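Side-chain contacts in methylxanthine N1-demethylase NdmA (Pseudomonas putida, PDB 6ICN), which removes the N1-methyl group of caffeine and related methylxanthines as a Rieske non-heme iron oxygenase, using NADH and oxygen and releasing formaldehyde: residues D188-A193 / V326-V331; E45-H48 / P54-V57; F157-A160 / R164-I167; M230-P233 / P237-S240. One frame throughout, in Å; residues are numbered along the deposited sequence.

Contact 1: D188-A193 / V326-V331; sequences DFSHFA and VVADKV. With CO (cobalt (II) ion), chain E.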
loop_
_atom_site.group_PDB
_atom_site.type_symbol
_atom_site.label_atom_id
_atom_site.label_comp_id
_atom_site.label_asym_id
_atom_site.label_seq_id
_atom_site.Cartn_x
_atom_site.Cartn_y
_atom_site.Cartn_z
ATOM N N ASP A 188 34.031 9.107 -15.399
ATOM C CA ASP A 188 33.701 10.015 -16.489
ATOM C C ASP A 188 33.907 11.453 -16.039
ATOM O O ASP A 188 33.198 11.932 -15.148
ATOM C CB ASP A 188 32.259 9.773 -16.915
ATOM C CG ASP A 188 31.840 10.618 -18.088
ATOM O OD1 ASP A 188 31.808 11.852 -17.943
ATOM O OD2 ASP A 188 31.497 10.024 -19.136
ATOM N N PHE A 189 34.870 12.145 -16.668
ATOM C CA PHE A 189 35.194 13.523 -16.321
ATOM C C PHE A 189 34.168 14.531 -16.853
ATOM O O PHE A 189 34.041 15.620 -16.292
ATOM C CB PHE A 189 36.585 13.907 -16.863
ATOM C CG PHE A 189 37.721 12.983 -16.441
ATOM C CD1 PHE A 189 37.631 12.175 -15.315
ATOM C CD2 PHE A 189 38.907 12.951 -17.184
ATOM C CE1 PHE A 189 38.703 11.336 -14.949
ATOM C CE2 PHE A 189 39.976 12.124 -16.824
ATOM C CZ PHE A 189 39.873 11.318 -15.706
ATOM N N SER A 190 33.421 14.177 -17.898
ATOM C CA SER A 190 32.558 15.119 -18.607
ATOM C C SER A 190 31.190 15.340 -17.958
ATOM O O SER A 190 30.563 16.377 -18.209
ATOM C CB SER A 190 32.343 14.619 -20.040
ATOM O OG SER A 190 33.542 14.706 -20.794
ATOM N N HIS A 191 30.685 14.390 -17.160
ATOM C CA HIS A 191 29.310 14.502 -16.694
ATOM C C HIS A 191 29.168 15.312 -15.417
ATOM O O HIS A 191 28.050 15.757 -15.118
ATOM C CB HIS A 191 28.698 13.106 -16.484
ATOM C CG HIS A 191 29.059 12.461 -15.175
ATOM N ND1 HIS A 191 30.305 11.934 -14.914
ATOM C CD2 HIS A 191 28.317 12.233 -14.063
ATOM C CE1 HIS A 191 30.326 11.431 -13.692
ATOM N NE2 HIS A 191 29.127 11.588 -13.158
ATOM N N PHE A 192 30.271 15.525 -14.674
ATOM C CA PHE A 192 30.171 16.192 -13.377
ATOM C C PHE A 192 29.410 17.503 -13.493
ATOM O O PHE A 192 28.541 17.810 -12.670
ATOM C CB PHE A 192 31.563 16.455 -12.780
ATOM C CG PHE A 192 32.336 15.209 -12.405
ATOM C CD1 PHE A 192 31.973 14.447 -11.312
ATOM C CD2 PHE A 192 33.456 14.826 -13.124
ATOM C CE1 PHE A 192 32.693 13.318 -10.952
ATOM C CE2 PHE A 192 34.189 13.689 -12.768
ATOM C CZ PHE A 192 33.798 12.927 -11.683
ATOM N N ALA A 193 29.701 18.285 -14.536
ATOM C CA ALA A 193 29.074 19.590 -14.675
ATOM C C ALA A 193 27.574 19.507 -14.919
ATOM O O ALA A 193 26.863 20.455 -14.590
ATOM C CB ALA A 193 29.751 20.375 -15.807
ATOM N N VAL A 326 33.701 11.111 -28.336
ATOM C CA VAL A 326 34.488 12.306 -28.612
ATOM C C VAL A 326 35.820 12.188 -27.869
ATOM O O VAL A 326 36.036 11.264 -27.095
ATOM C CB VAL A 326 33.728 13.585 -28.232
ATOM C CG1 VAL A 326 32.533 13.711 -29.161
ATOM C CG2 VAL A 326 33.254 13.531 -26.747
ATOM N N VAL A 327 36.747 13.112 -28.158
ATOM C CA VAL A 327 38.097 12.939 -27.627
ATOM C C VAL A 327 38.099 12.937 -26.097
ATOM O O VAL A 327 38.913 12.245 -25.472
ATOM C CB VAL A 327 39.035 14.023 -28.203
ATOM C CG1 VAL A 327 40.414 13.893 -27.600
ATOM C CG2 VAL A 327 39.112 13.875 -29.708
ATOM N N ALA A 328 37.177 13.675 -25.471
ATOM C CA ALA A 328 37.087 13.720 -24.014
ATOM C C ALA A 328 36.708 12.379 -23.395
ATOM O O ALA A 328 36.785 12.235 -22.165
ATOM C CB ALA A 328 36.067 14.778 -23.584
ATOM N N ASP A 329 36.273 11.416 -24.202
ATOM C CA ASP A 329 35.881 10.096 -23.717
ATOM C C ASP A 329 37.054 9.135 -23.591
ATOM O O ASP A 329 36.824 7.922 -23.558
ATOM C CB ASP A 329 34.846 9.475 -24.653
ATOM C CG ASP A 329 33.511 10.196 -24.616
ATOM O OD1 ASP A 329 33.114 10.623 -23.513
ATOM O OD2 ASP A 329 32.884 10.307 -25.685
ATOM N N LYS A 330 38.297 9.638 -23.547
ATOM C CA LYS A 330 39.471 8.759 -23.596
ATOM C C LYS A 330 39.385 7.597 -22.607
ATOM O O LYS A 330 39.632 6.445 -22.975
ATOM C CB LYS A 330 40.750 9.542 -23.329
ATOM C CG LYS A 330 41.973 8.602 -23.432
ATOM C CD LYS A 330 43.278 9.299 -23.206
ATOM C CE LYS A 330 44.422 8.292 -23.306
ATOM N NZ LYS A 330 45.712 8.986 -23.099
ATOM N N VAL A 331 39.040 7.883 -21.347
ATOM C CA VAL A 331 39.002 6.818 -20.343
ATOM C C VAL A 331 38.014 5.730 -20.754
ATOM O O VAL A 331 38.335 4.532 -20.733
ATOM C CB VAL A 331 38.685 7.399 -18.955
ATOM C CG1 VAL A 331 38.446 6.276 -17.957
ATOM C CG2 VAL A 331 39.824 8.319 -18.461
HETATM CO CO CO E . 28.346 10.834 -11.360
HETATM O O HOH W 1 33.263 9.739 -21.068
HETATM O O HOH W 2 32.610 13.319 -23.127
HETATM O O HOH W 3 34.841 12.193 -20.230
HETATM O O HOH W 4 29.848 9.380 -11.167
#

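Contact 2: E45-H48 / P54-V57; sequences EKAH and PLAV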
loop_
_atom_site.group_PDB
_atom_site.type_symbol
_atom_site.label_atom_id
_atom_site.label_comp_id
_atom_site.label_asym_id
_atom_site.label_seq_id
_atom_site.Cartn_x
_atom_site.Cartn_y
_atom_site.Cartn_z
ATOM N N GLU A 45 26.663 -11.405 8.306
ATOM C CA GLU A 45 26.406 -11.603 9.736
ATOM C C GLU A 45 24.967 -11.290 10.103
ATOM O O GLU A 45 24.411 -11.919 11.021
ATOM C CB GLU A 45 27.366 -10.733 10.553
ATOM C CG GLU A 45 28.806 -11.208 10.430
ATOM C CD GLU A 45 29.795 -10.350 11.186
ATOM O OE1 GLU A 45 29.384 -9.424 11.905
ATOM O OE2 GLU A 45 31.011 -10.614 11.076
ATOM N N LYS A 46 24.336 -10.360 9.378
ATOM C CA LYS A 46 22.941 -10.005 9.635
ATOM C C LYS A 46 21.939 -10.982 9.028
ATOM O O LYS A 46 20.765 -10.961 9.423
ATOM C CB LYS A 46 22.636 -8.609 9.087
ATOM C CG LYS A 46 23.197 -7.495 9.953
ATOM C CD LYS A 46 23.152 -6.143 9.247
ATOM C CE LYS A 46 21.756 -5.569 9.190
ATOM N NZ LYS A 46 21.832 -4.119 8.867
ATOM N N ALA A 47 22.369 -11.830 8.085
ATOM C CA ALA A 47 21.425 -12.633 7.307
ATOM C C ALA A 47 20.650 -13.612 8.179
ATOM O O ALA A 47 19.459 -13.853 7.947
ATOM C CB ALA A 47 22.166 -13.400 6.207
ATOM N N HIS A 48 21.311 -14.196 9.170
ATOM C CA HIS A 48 20.798 -15.270 10.005
ATOM C C HIS A 48 21.147 -14.930 11.449
ATOM O O HIS A 48 22.235 -14.388 11.711
ATOM C CB HIS A 48 21.434 -16.608 9.589
ATOM C CG HIS A 48 20.843 -17.807 10.257
ATOM N ND1 HIS A 48 21.213 -18.208 11.524
ATOM C CD2 HIS A 48 19.916 -18.700 9.831
ATOM C CE1 HIS A 48 20.537 -19.298 11.850
ATOM N NE2 HIS A 48 19.732 -19.606 10.849
ATOM N N PRO A 54 23.596 -18.940 6.722
ATOM C CA PRO A 54 23.941 -18.696 5.314
ATOM C C PRO A 54 23.278 -17.461 4.724
ATOM O O PRO A 54 22.257 -16.980 5.231
ATOM C CB PRO A 54 23.407 -19.942 4.603
ATOM C CG PRO A 54 22.193 -20.368 5.486
ATOM C CD PRO A 54 22.697 -20.094 6.895
ATOM N N LEU A 55 23.839 -16.972 3.631
ATOM C CA LEU A 55 23.281 -15.837 2.900
ATOM C C LEU A 55 23.245 -16.196 1.422
ATOM O O LEU A 55 24.274 -16.583 0.859
ATOM C CB LEU A 55 24.124 -14.564 3.119
ATOM C CG LEU A 55 23.793 -13.368 2.209
ATOM C CD1 LEU A 55 22.368 -12.892 2.514
ATOM C CD2 LEU A 55 24.815 -12.207 2.334
ATOM N N ALA A 56 22.070 -16.067 0.793
ATOM C CA ALA A 56 21.966 -16.213 -0.657
ATOM C C ALA A 56 22.530 -14.978 -1.355
ATOM O O ALA A 56 22.193 -13.841 -1.002
ATOM C CB ALA A 56 20.500 -16.417 -1.068
ATOM N N VAL A 57 23.367 -15.203 -2.373
ATOM C CA VAL A 57 23.885 -14.139 -3.224
ATOM C C VAL A 57 23.790 -14.606 -4.670
ATOM O O VAL A 57 23.613 -15.793 -4.955
ATOM C CB VAL A 57 25.336 -13.748 -2.888
ATOM C CG1 VAL A 57 25.441 -13.320 -1.413
ATOM C CG2 VAL A 57 26.286 -14.919 -3.176
#

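Contact 3: F157-A160 / R164-I167; sequences FSAA and RLRI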
loop_
_atom_site.group_PDB
_atom_site.type_symbol
_atom_site.label_atom_id
_atom_site.label_comp_id
_atom_site.label_asym_id
_atom_site.label_seq_id
_atom_site.Cartn_x
_atom_site.Cartn_y
_atom_site.Cartn_z
ATOM N N PHE A 157 42.761 -1.975 -2.808
ATOM C CA PHE A 157 42.242 -0.854 -2.030
ATOM C C PHE A 157 43.420 -0.221 -1.292
ATOM O O PHE A 157 44.019 -0.862 -0.423
ATOM C CB PHE A 157 41.176 -1.369 -1.052
ATOM C CG PHE A 157 40.576 -0.326 -0.139
ATOM C CD1 PHE A 157 40.449 1.002 -0.528
ATOM C CD2 PHE A 157 40.089 -0.704 1.107
ATOM C CE1 PHE A 157 39.863 1.960 0.324
ATOM C CE2 PHE A 157 39.493 0.238 1.959
ATOM C CZ PHE A 157 39.386 1.566 1.575
ATOM N N SER A 158 43.746 1.033 -1.627
ATOM C CA SER A 158 44.987 1.636 -1.132
ATOM C C SER A 158 44.952 1.931 0.369
ATOM O O SER A 158 46.008 1.997 1.015
ATOM C CB SER A 158 45.292 2.923 -1.912
ATOM O OG SER A 158 44.332 3.948 -1.663
ATOM N N ALA A 159 43.769 2.132 0.944
ATOM C CA ALA A 159 43.662 2.600 2.319
ATOM C C ALA A 159 43.736 1.485 3.341
ATOM O O ALA A 159 43.865 1.775 4.534
ATOM C CB ALA A 159 42.351 3.368 2.526
ATOM N N ALA A 160 43.653 0.228 2.914
ATOM C CA ALA A 160 43.701 -0.879 3.859
ATOM C C ALA A 160 45.016 -0.838 4.634
ATOM O O ALA A 160 46.088 -0.654 4.050
ATOM C CB ALA A 160 43.549 -2.207 3.121
ATOM N N ARG A 164 46.591 6.012 9.413
ATOM C CA ARG A 164 46.230 7.423 9.369
ATOM C C ARG A 164 44.792 7.654 8.918
ATOM O O ARG A 164 44.319 8.794 8.994
ATOM C CB ARG A 164 47.159 8.190 8.424
ATOM C CG ARG A 164 48.628 8.111 8.782
ATOM C CD ARG A 164 49.486 8.740 7.701
ATOM N NE ARG A 164 49.254 8.136 6.389
ATOM C CZ ARG A 164 49.014 8.829 5.280
ATOM N NH1 ARG A 164 48.983 10.157 5.320
ATOM N NH2 ARG A 164 48.822 8.195 4.125
ATOM N N LEU A 165 44.101 6.624 8.430
ATOM C CA LEU A 165 42.821 6.795 7.750
ATOM C C LEU A 165 41.721 6.023 8.467
ATOM O O LEU A 165 41.899 4.847 8.804
ATOM C CB LEU A 165 42.911 6.323 6.302
ATOM C CG LEU A 165 44.082 6.806 5.443
ATOM C CD1 LEU A 165 43.987 6.223 4.035
ATOM C CD2 LEU A 165 44.131 8.333 5.407
ATOM N N ARG A 166 40.583 6.684 8.678
ATOM C CA ARG A 166 39.375 6.043 9.185
ATOM C C ARG A 166 38.572 5.531 7.991
ATOM O O ARG A 166 38.307 6.296 7.059
ATOM C CB ARG A 166 38.552 7.040 10.006
ATOM C CG ARG A 166 37.150 6.564 10.401
ATOM C CD ARG A 166 36.428 7.581 11.291
ATOM N NE ARG A 166 35.091 7.131 11.664
ATOM C CZ ARG A 166 34.838 6.299 12.670
ATOM N NH1 ARG A 166 35.842 5.831 13.408
ATOM N NH2 ARG A 166 33.587 5.938 12.947
ATOM N N ILE A 167 38.195 4.252 8.024
ATOM C CA ILE A 167 37.515 3.583 6.910
ATOM C C ILE A 167 36.043 3.386 7.255
ATOM O O ILE A 167 35.716 2.914 8.348
ATOM C CB ILE A 167 38.174 2.230 6.597
ATOM C CG1 ILE A 167 39.629 2.436 6.159
ATOM C CG2 ILE A 167 37.377 1.475 5.540
ATOM C CD1 ILE A 167 40.377 1.136 5.914
#

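Contact 4: M230-P233 / P237-S240; sequences MAVP and PIGS. With CFF (caffeine), chain F.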
loop_
_atom_site.group_PDB
_atom_site.type_symbol
_atom_site.label_atom_id
_atom_site.label_comp_id
_atom_site.label_asym_id
_atom_site.label_seq_id
_atom_site.Cartn_x
_atom_site.Cartn_y
_atom_site.Cartn_z
ATOM N N MET A 230 36.178 25.685 -7.000
ATOM C CA MET A 230 34.795 25.460 -7.394
ATOM C C MET A 230 33.872 25.566 -6.181
ATOM O O MET A 230 34.244 25.216 -5.055
ATOM C CB MET A 230 34.642 24.095 -8.069
ATOM C CG MET A 230 35.383 23.973 -9.402
ATOM S SD MET A 230 34.999 22.439 -10.288
ATOM C CE MET A 230 35.562 21.209 -9.105
ATOM N N ALA A 231 32.658 26.067 -6.420
ATOM C CA ALA A 231 31.689 26.319 -5.351
ATOM C C ALA A 231 31.001 25.004 -4.988
ATOM O O ALA A 231 29.850 24.736 -5.351
ATOM C CB ALA A 231 30.684 27.384 -5.773
ATOM N N VAL A 232 31.732 24.167 -4.255
ATOM C CA VAL A 232 31.245 22.840 -3.876
ATOM C C VAL A 232 31.426 22.675 -2.370
ATOM O O VAL A 232 32.274 23.361 -1.776
ATOM C CB VAL A 232 31.965 21.731 -4.669
ATOM C CG1 VAL A 232 31.741 21.911 -6.175
ATOM C CG2 VAL A 232 33.454 21.705 -4.346
ATOM N N PRO A 233 30.651 21.805 -1.711
ATOM C CA PRO A 233 30.772 21.661 -0.253
ATOM C C PRO A 233 32.170 21.215 0.155
ATOM O O PRO A 233 32.890 20.576 -0.614
ATOM C CB PRO A 233 29.730 20.585 0.091
ATOM C CG PRO A 233 28.775 20.573 -1.066
ATOM C CD PRO A 233 29.565 20.977 -2.274
ATOM N N PRO A 237 34.840 15.313 -2.036
ATOM C CA PRO A 237 36.227 14.908 -2.312
ATOM C C PRO A 237 36.703 15.446 -3.649
ATOM O O PRO A 237 36.700 14.727 -4.652
ATOM C CB PRO A 237 36.162 13.373 -2.314
ATOM C CG PRO A 237 34.844 13.037 -1.619
ATOM C CD PRO A 237 33.927 14.155 -2.001
ATOM N N ILE A 238 37.107 16.713 -3.671
ATOM C CA ILE A 238 37.578 17.376 -4.881
ATOM C C ILE A 238 39.028 17.789 -4.671
ATOM O O ILE A 238 39.359 18.427 -3.664
ATOM C CB ILE A 238 36.697 18.589 -5.237
ATOM C CG1 ILE A 238 35.396 18.122 -5.908
ATOM C CG2 ILE A 238 37.451 19.557 -6.130
ATOM C CD1 ILE A 238 35.595 17.535 -7.297
ATOM N N GLY A 239 39.893 17.416 -5.614
ATOM C CA GLY A 239 41.302 17.753 -5.521
ATOM C C GLY A 239 42.124 17.083 -6.603
ATOM O O GLY A 239 41.652 16.928 -7.734
ATOM N N SER A 240 43.356 16.685 -6.279
ATOM C CA SER A 240 44.171 15.918 -7.214
ATOM C C SER A 240 43.786 14.441 -7.131
ATOM O O SER A 240 43.877 13.837 -6.056
ATOM C CB SER A 240 45.655 16.109 -6.911
ATOM O OG SER A 240 46.413 15.176 -7.661
HETATM N N1 CFF F . 32.740 9.966 -7.875
HETATM C C2 CFF F . 33.655 10.962 -7.647
HETATM C C10 CFF F . 32.673 9.336 -9.181
HETATM C C6 CFF F . 31.906 9.572 -6.909
HETATM N N3 CFF F . 33.722 11.558 -6.429
HETATM O O11 CFF F . 34.395 11.309 -8.516
HETATM C C12 CFF F . 34.690 12.621 -6.175
HETATM C C4 CFF F . 32.877 11.163 -5.448
HETATM C C5 CFF F . 31.982 10.179 -5.669
HETATM N N9 CFF F . 32.730 11.574 -4.177
HETATM O O13 CFF F . 31.106 8.700 -7.114
HETATM N N7 CFF F . 31.294 9.981 -4.530
HETATM C C8 CFF F . 31.755 10.841 -3.614
HETATM C C14 CFF F . 30.225 9.115 -4.064
#

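Contact 1: D188-A193 / V326-V331
Phe189 CG and Ser190 OG both stand opposite their carbonyl carbons (chi1 -55° and -69°), which aims the ring at Val331 and the hydroxyl at Ala328. The two side chains of the apolar pair cross at about a right angle, the CZ of Phe189 lying 4.1 Å from CG2 of Val331. At the next residue, Ser190 OG sits 3.8 Å from CB of Ala328; a side chain as short as serine lets the backbones come close and still binds water. One water joins Ser190 OG to the carbonyl of Ala328, another joins it to Asp329 OD1, and a third donates to both Asp188 OD2 and Asp329 OD1, probably easing the approach of two carboxylates. Asp188 OD1 folds back to His191 N at 2.9 Å in an Asx motif, and His191 NE2 binds cobalt at 2.1 Å, probably in the catalytic iron's place, with His196 and Asp307. Asp188 OD2 also bonds to His102 of the second subunit, a Rieske cluster residue; such an aspartate bridge is the probable electron route in Rieske oxygenases. Phe189 and Val331 both pack on Phe222 of strand 219-225, while Val331, in the first turn of helix 330-348, also touches Trp183 of helix 179-186.

Contact 2: E45-H48 / P54-V57
Ala47 and Leu55 form the close half of this contact, where the last turn of helix 41-47 comes down beside the start of strand 55-59. The methyl of Ala47 points at the strand and lodges in a corner between backbone and side chain: its CB is 3.7 Å from O of Pro54 and equally 3.7 Å from CD1 of Leu55. Alanine suits the place because a single carbon fills the corner while the two backbones approach to 5.8 Å between CA of Ala47 and CA of Leu55. Leu55 CG is anti to the backbone N (chi1 169°), and the side chain also packs on Cys39 of strand 35-40. Ala47 itself is solvent-exposed, so this tight corner lies at the surface, whereas Pro54 on the looser side is buried.

In that looser half His48, just past the helix, meets proline obliquely, with its CD2 4.3 Å from CD of Pro54, a light apolar touch. Its ND1 is engaged by the backbone N of Ser50, so the imidazole also ties down the connecting loop. Pro54, preceded by a cis peptide bond, directs its CB away from the helix and also packs on Val65 of strand 62-69, while CD stays beside His48. This helix-to-edge-strand packing belongs to the Rieske domain, where strand 55-59 is an outermost strand of a six-stranded antiparallel sheet.

Contact 3: F157-A160 / R164-I167
The ring of Phe157 bears the backbone N atoms of Ala159 and Ala160 on one face, both displaced toward the rim, while its CE2 lies 4.2 Å from CD1 of Ile167, which approaches the ring obliquely. Those nitrogens lie over the ring because Phe157 opens a type I beta turn that ends at Ala160 and curls back across its own aromatic group. The ring also meets Tyr138 edge-to-face and Phe267 with the planes inclined by about 35°. With CG anti to the backbone N (chi1 178°), the phenyl extends onto the sheet, packing on Ile283 and Val265; a large aromatic suits this buried anchorage of the turn.

Residues 164-167 lead into strand 166-175, an edge of the seven-stranded antiparallel sheet in the catalytic part of the protein. Ile167 comes at Phe157 from the opposite direction, and its long branch, fully extended to CD1, also lies 3.8 Å from O of Ala159. Alternation along the strand sends Arg166 the other way, to a salt bridge with Asp293. Ala159 has only a methyl to offer, which suits a turn residue pressed against the sheet: its CB rests on Leu165, 3.6 Å from CD1 of that residue.

Contact 4: M230-P233 / P237-S240
Met230 and Ile238 cross at about a right angle, the thioether chain reaching over so that its terminal methyl rests on the branched carbon chain. CE of Met230 is 3.9 Å from CG2 of Ile238 and 4.1 Å from CD1 of the same residue, so the methyl rests against both branches of the isoleucine. A bend at the last torsion of Met230 (chi3 -61°) turns CE toward them; methionine's flexible chain suits a span from the loop to the residue just before strand 239-246, and the beta branching of isoleucine offers it a broad surface. Val232 adds a slacker touch from the same loop, its CG2 4.4 Å from CG1 of Ile238.

Ala231, between the two loop residues, is the centre of an inverse gamma turn, which helps set Met230 and Val232 toward the isoleucine; a weak bond of 2.8 Å from Val232 N to Met230 O closes it. The loop comes from strand 219-225 and leads into strand 239-246, neighbouring antiparallel strands of the large catalytic sheet, so the hydrophobic cluster lies inside a long beta hairpin connection. Ile238 also packs on Phe201.

Pro237 points away from the loop, and its rigid ring helps wall the caffeine pocket: CG lies 3.6 Å from N9 of caffeine. Its carbonyl O stands 3.3 Å from C12, the methyl carbon carried by N3 of caffeine.

How the contacts relate
Along the chain the order is contact 2, then contact 3, then contact 1, whose long loop encloses contact 4. Contact 2 belongs to the Rieske domain, and its centre lies about 39 Å from that of contact 1, on the opposite side of the chain's centre. Contacts 3 and 4, with centres about 20 Å apart, both reach the seven-stranded sheet, at edge strand 166-175 and inner strand 239-246. Contacts 1 and 4 are closest, about 6 Å between nearest atoms, and flank the active site: the former supplies a cobalt ligand, the latter a wall for caffeine, whose N1-methyl carbon C10 lies 5.1 Å from the cobalt ion. The subunit's own cluster being remote, electrons probably arrive from the second subunit.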